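Local coordinates for protein cleavage stimulation factor 77 (Encephalitozoon cuniculi, PDB 2UY1) that probably takes part in 3'-end processing of messenger RNA precursors as a nuclear, helical-repeat scaffold of the suppressor-of-forked family, and may bind mRNA, at residues 292-296 and 305-309; 361-365 and 389-393. One frame throughout, in Å; residues are numbered along the deposited sequence.

How the contacts relate
Contacts 1 and 2 follow one another along the chain within the suppressor-of-forked region, and their segments all lie on helices of an all-helical repeat array. Contact 1 joins neighbouring helices 282-300 and 302-311, whose segments 292-296 and 305-309 run nearly antiparallel. Contact 2 joins helix 354-367 to helix 384-397, with segments 361-365 and 389-393 nearly parallel and helix 370-379 between them in sequence. The centres lie about 29 Å apart and the nearest atoms about 13 Å, so the contacts do not touch. Helices 319-333 and 337-349 come between them along the chain. Contact 1 packs consecutive helices, contact 2 helices one apart; both belong to the side-by-side stacking that builds the elongated array.

Contact 1 of 2, residues 292-296 and 305-309; sequences HLNYV and FRKLF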
loop_
_atom_site.group_PDB
_atom_site.type_symbol
_atom_site.label_atom_id
_atom_site.label_comp_id
_atom_site.label_asym_id
_atom_site.label_seq_id
_atom_site.Cartn_x
_atom_site.Cartn_y
_atom_site.Cartn_z
ATOM N N HIS B 292 11.228 17.892 21.414
ATOM C CA HIS B 292 11.865 18.376 22.618
ATOM C C HIS B 292 12.661 17.243 23.164
ATOM O O HIS B 292 13.843 17.419 23.429
ATOM C CB HIS B 292 10.800 18.876 23.618
ATOM C CG HIS B 292 11.360 19.470 24.882
ATOM N ND1 HIS B 292 10.741 19.831 26.030
ATOM C CD2 HIS B 292 12.689 19.813 25.034
ATOM C CE1 HIS B 292 11.703 20.376 26.855
ATOM N NE2 HIS B 292 12.867 20.349 26.233
ATOM N N LEU B 293 12.072 16.039 23.238
ATOM C CA LEU B 293 12.841 14.841 23.619
ATOM C C LEU B 293 14.060 14.626 22.746
ATOM O O LEU B 293 15.128 14.254 23.268
ATOM C CB LEU B 293 11.980 13.533 23.628
ATOM C CG LEU B 293 10.976 13.389 24.785
ATOM C CD1 LEU B 293 9.950 12.309 24.435
ATOM C CD2 LEU B 293 11.643 13.054 26.087
ATOM N N ASN B 294 13.893 14.814 21.419
ATOM C CA ASN B 294 14.990 14.659 20.441
ATOM C C ASN B 294 16.115 15.617 20.697
ATOM O O ASN B 294 17.310 15.235 20.618
ATOM C CB ASN B 294 14.546 14.900 18.984
ATOM C CG ASN B 294 15.715 14.799 17.987
ATOM O OD1 ASN B 294 16.296 13.739 17.803
ATOM N ND2 ASN B 294 16.050 15.897 17.347
ATOM N N TYR B 295 15.725 16.862 20.967
ATOM C CA TYR B 295 16.661 17.935 21.376
ATOM C C TYR B 295 17.512 17.482 22.567
ATOM O O TYR B 295 18.759 17.563 22.543
ATOM C CB TYR B 295 15.909 19.250 21.708
ATOM C CG TYR B 295 16.816 20.319 22.345
ATOM C CD1 TYR B 295 17.367 21.355 21.572
ATOM C CD2 TYR B 295 17.205 20.240 23.698
ATOM C CE1 TYR B 295 18.220 22.333 22.164
ATOM C CE2 TYR B 295 18.137 21.177 24.248
ATOM C CZ TYR B 295 18.599 22.219 23.491
ATOM O OH TYR B 295 19.465 23.174 24.059
ATOM N N VAL B 296 16.838 17.001 23.603
ATOM C CA VAL B 296 17.494 16.584 24.818
ATOM C C VAL B 296 18.376 15.373 24.625
ATOM O O VAL B 296 19.461 15.345 25.162
ATOM C CB VAL B 296 16.513 16.419 25.998
ATOM C CG1 VAL B 296 17.228 15.836 27.224
ATOM C CG2 VAL B 296 15.905 17.742 26.354
ATOM N N PHE B 305 17.234 12.633 28.378
ATOM C CA PHE B 305 16.056 12.181 27.541
ATOM C C PHE B 305 15.039 11.447 28.445
ATOM O O PHE B 305 13.864 11.728 28.441
ATOM C CB PHE B 305 16.515 11.264 26.357
ATOM C CG PHE B 305 15.391 10.510 25.673
ATOM C CD1 PHE B 305 14.737 11.052 24.579
ATOM C CD2 PHE B 305 15.009 9.273 26.125
ATOM C CE1 PHE B 305 13.685 10.392 23.975
ATOM C CE2 PHE B 305 13.981 8.557 25.513
ATOM C CZ PHE B 305 13.314 9.115 24.452
ATOM N N ARG B 306 15.570 10.536 29.239
ATOM C CA ARG B 306 14.807 9.662 30.118
ATOM C C ARG B 306 14.123 10.393 31.250
ATOM O O ARG B 306 12.971 10.118 31.588
ATOM C CB ARG B 306 15.752 8.604 30.672
ATOM C CG ARG B 306 15.814 7.406 29.740
ATOM C CD ARG B 306 16.711 6.385 30.273
ATOM N NE ARG B 306 17.067 5.430 29.240
ATOM C CZ ARG B 306 18.110 4.626 29.310
ATOM N NH1 ARG B 306 18.921 4.687 30.338
ATOM N NH2 ARG B 306 18.345 3.774 28.341
ATOM N N LYS B 307 14.830 11.367 31.799
ATOM C CA LYS B 307 14.270 12.266 32.800
ATOM C C LYS B 307 13.203 13.178 32.249
ATOM O O LYS B 307 12.200 13.402 32.917
ATOM C CB LYS B 307 15.382 13.100 33.426
ATOM C CG LYS B 307 14.921 14.314 34.208
ATOM C CD LYS B 307 16.047 14.752 35.129
ATOM C CE LYS B 307 15.522 15.540 36.347
ATOM N NZ LYS B 307 15.483 16.969 35.980
ATOM N N LEU B 308 13.393 13.740 31.062
ATOM C CA LEU B 308 12.337 14.592 30.453
ATOM C C LEU B 308 11.035 13.816 30.128
ATOM O O LEU B 308 9.929 14.342 30.288
ATOM C CB LEU B 308 12.863 15.293 29.199
ATOM C CG LEU B 308 11.826 16.120 28.427
ATOM C CD1 LEU B 308 11.307 17.253 29.280
ATOM C CD2 LEU B 308 12.319 16.681 27.096
ATOM N N PHE B 309 11.178 12.585 29.636
ATOM C CA PHE B 309 10.023 11.713 29.452
ATOM C C PHE B 309 9.178 11.557 30.717
ATOM O O PHE B 309 7.912 11.722 30.653
ATOM C CB PHE B 309 10.434 10.340 28.929
ATOM C CG PHE B 309 9.261 9.482 28.514
ATOM C CD1 PHE B 309 8.279 9.991 27.624
ATOM C CD2 PHE B 309 9.131 8.177 28.982
ATOM C CE1 PHE B 309 7.192 9.218 27.224
ATOM C CE2 PHE B 309 8.030 7.386 28.581
ATOM C CZ PHE B 309 7.055 7.923 27.709
#
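With chi1 of L308 at 176° and of H292 at -177°, each side chain leaves its helix with CG anti to the backbone N, and the leucine comes in roughly perpendicular to the histidine side chain. The setting is an antiparallel helical hairpin of the TPR-like suppressor-of-forked array: the short segments 292-296 and 305-309 run at 152° to each other, their axes 9.1 Å apart at closest approach. L308 CD2 stands over the centre of the H292 imidazole, 3.6 Å from the ring centroid and almost on the normal, a CH-pi contact. H292 NE2 is hydrogen-bonded to E259, and Y262 packs against the ring with its plane nearly parallel, so the ring's rotation is restrained by both polar and apolar neighbours. L293 reaches between L308 and F309: its CD2 lies 3.8 Å from L308 CD2 and 4.1 Å from F309 CB, while its CB rests 3.6 Å from F305 CE1. Beyond this layer C325 of helix 319-333 touches both L293 and F309, continuing the apolar packing into the next helix. Toward the turn the backbones draw together, V296 CA and F305 CA being 5.4 Å apart. V296 divides its branches there: CG2 meets L308 CD2, and CG1 lies 3.4 Å from F305 N. The F305 ring turns its edge to segment 292-296, with CD1 3.5 Å from the carbonyl O of L293, near the ring plane.

Contact 2 of 2, residues 361-365 and 389-393; sequences FLFLL and SMIEY
A water ties L365 to Y393: it donates to the L365 carbonyl O at 3.0 Å and also hydrogen-bonds Y393 OH, bridging segments 361-365 and 389-393, which share no direct hydrogen bond. These lie on near-parallel stretches of two helices of the suppressor-of-forked repeat array, with helix 370-379 between them in sequence; the short segments cross at 19° with axes 11.5 Å apart, so side chains must span the gap. Beside the water bridge, the L365 and Y393 side chains lie alongside one another, pointing opposite ways. L365 CD1 sits over the centre of the phenol ring, 3.6 Å from its centroid and 14° off the normal, making a CH-pi contact; the same residue pair is thus joined by the methyl on the ring face and by the water at OH. The other branch, CD2, turns to S389 and lies 3.8 Å from its carbonyl O. M390 supplies a Met-aromatic contact: bends at chi2 (70°) and chi3 fold its chain back, setting SD at the edge of the F361 ring, 3.5 Å from CZ. F377 of helix 370-379 packs against both F361 and M390, and L406 of helix 400-415 also touches M390, so this end of the interface belongs to a larger buried core. S389 OG is already engaged by the R385 carbonyl of its own helix, and packing beside it is tight, with L362 CD2 only 3.4 Å from S389 CB.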
loop_
_atom_site.group_PDB
_atom_site.type_symbol
_atom_site.label_atom_id
_atom_site.label_comp_id
_atom_site.label_asym_id
_atom_site.label_seq_id
_atom_site.Cartn_x
_atom_site.Cartn_y
_atom_site.Cartn_z
ATOM N N PHE B 361 2.435 -4.373 17.991
ATOM C CA PHE B 361 2.507 -5.725 17.497
ATOM C C PHE B 361 3.545 -5.877 16.420
ATOM O O PHE B 361 4.311 -6.826 16.448
ATOM C CB PHE B 361 1.145 -6.263 17.062
ATOM C CG PHE B 361 1.245 -7.591 16.332
ATOM C CD1 PHE B 361 1.634 -8.765 17.039
ATOM C CD2 PHE B 361 1.026 -7.656 14.954
ATOM C CE1 PHE B 361 1.812 -10.023 16.375
ATOM C CE2 PHE B 361 1.174 -8.922 14.272
ATOM C CZ PHE B 361 1.560 -10.101 15.041
ATOM N N LEU B 362 3.599 -4.952 15.487
ATOM C CA LEU B 362 4.448 -5.128 14.286
ATOM C C LEU B 362 5.904 -4.879 14.621
ATOM O O LEU B 362 6.823 -5.441 14.016
ATOM C CB LEU B 362 4.025 -4.214 13.142
ATOM C CG LEU B 362 2.658 -4.488 12.477
ATOM C CD1 LEU B 362 2.375 -3.387 11.492
ATOM C CD2 LEU B 362 2.513 -5.896 11.771
ATOM N N PHE B 363 6.103 -4.002 15.607
ATOM C CA PHE B 363 7.419 -3.793 16.192
ATOM C C PHE B 363 7.860 -5.101 16.842
ATOM O O PHE B 363 8.977 -5.526 16.702
ATOM C CB PHE B 363 7.368 -2.724 17.298
ATOM C CG PHE B 363 8.626 -2.677 18.135
ATOM C CD1 PHE B 363 9.802 -2.082 17.633
ATOM C CD2 PHE B 363 8.642 -3.182 19.420
ATOM C CE1 PHE B 363 10.983 -2.044 18.420
ATOM C CE2 PHE B 363 9.824 -3.173 20.204
ATOM C CZ PHE B 363 10.997 -2.610 19.698
ATOM N N LEU B 364 7.029 -5.730 17.653
ATOM C CA LEU B 364 7.565 -6.972 18.288
ATOM C C LEU B 364 7.866 -8.076 17.219
ATOM O O LEU B 364 8.805 -8.864 17.310
ATOM C CB LEU B 364 6.553 -7.493 19.322
ATOM C CG LEU B 364 6.373 -6.624 20.582
ATOM C CD1 LEU B 364 5.256 -7.209 21.449
ATOM C CD2 LEU B 364 7.688 -6.547 21.404
ATOM N N LEU B 365 7.015 -8.196 16.234
ATOM C CA LEU B 365 7.225 -9.256 15.250
ATOM C C LEU B 365 8.489 -8.926 14.397
ATOM O O LEU B 365 9.329 -9.814 14.127
ATOM C CB LEU B 365 5.951 -9.386 14.401
ATOM C CG LEU B 365 5.726 -10.614 13.539
ATOM C CD1 LEU B 365 5.373 -11.740 14.430
ATOM C CD2 LEU B 365 4.623 -10.225 12.503
ATOM N N SER B 389 -0.028 -9.750 8.734
ATOM C CA SER B 389 1.396 -9.939 9.178
ATOM C C SER B 389 1.581 -11.184 9.993
ATOM O O SER B 389 2.547 -11.952 9.766
ATOM C CB SER B 389 1.897 -8.705 9.954
ATOM O OG SER B 389 1.622 -7.547 9.166
ATOM N N MET B 390 0.653 -11.444 10.910
ATOM C CA MET B 390 0.717 -12.656 11.731
ATOM C C MET B 390 0.494 -13.929 10.898
ATOM O O MET B 390 1.147 -14.931 11.097
ATOM C CB MET B 390 -0.281 -12.545 12.925
ATOM C CG MET B 390 -0.252 -13.662 13.951
ATOM S SD MET B 390 1.298 -13.605 14.939
ATOM C CE MET B 390 2.323 -14.612 13.976
ATOM N N ILE B 391 -0.456 -13.910 9.971
ATOM C CA ILE B 391 -0.691 -15.060 9.057
ATOM C C ILE B 391 0.552 -15.318 8.195
ATOM O O ILE B 391 0.924 -16.481 7.953
ATOM C CB ILE B 391 -1.996 -14.807 8.139
ATOM C CG1 ILE B 391 -3.286 -14.976 8.990
ATOM C CG2 ILE B 391 -1.991 -15.765 6.848
ATOM C CD1 ILE B 391 -4.594 -14.254 8.434
ATOM N N GLU B 392 1.169 -14.270 7.678
ATOM C CA GLU B 392 2.356 -14.432 6.816
ATOM C C GLU B 392 3.561 -14.959 7.612
ATOM O O GLU B 392 4.259 -15.906 7.189
ATOM C CB GLU B 392 2.761 -13.117 6.133
ATOM C CG GLU B 392 4.124 -13.173 5.250
ATOM C CD GLU B 392 3.988 -13.873 3.881
ATOM O OE1 GLU B 392 2.989 -14.596 3.631
ATOM O OE2 GLU B 392 4.883 -13.720 3.013
ATOM N N TYR B 393 3.777 -14.363 8.770
ATOM C CA TYR B 393 4.784 -14.935 9.763
ATOM C C TYR B 393 4.638 -16.438 10.137
ATOM O O TYR B 393 5.602 -17.205 10.069
ATOM C CB TYR B 393 4.750 -14.090 11.021
ATOM C CG TYR B 393 5.886 -14.406 12.000
ATOM C CD1 TYR B 393 7.087 -13.712 11.933
ATOM C CD2 TYR B 393 5.750 -15.391 12.946
ATOM C CE1 TYR B 393 8.108 -13.947 12.858
ATOM C CE2 TYR B 393 6.783 -15.662 13.876
ATOM C CZ TYR B 393 7.931 -14.938 13.811
ATOM O OH TYR B 393 8.957 -15.185 14.681
HETATM O O HOH W 1 9.199 -12.376 15.645
#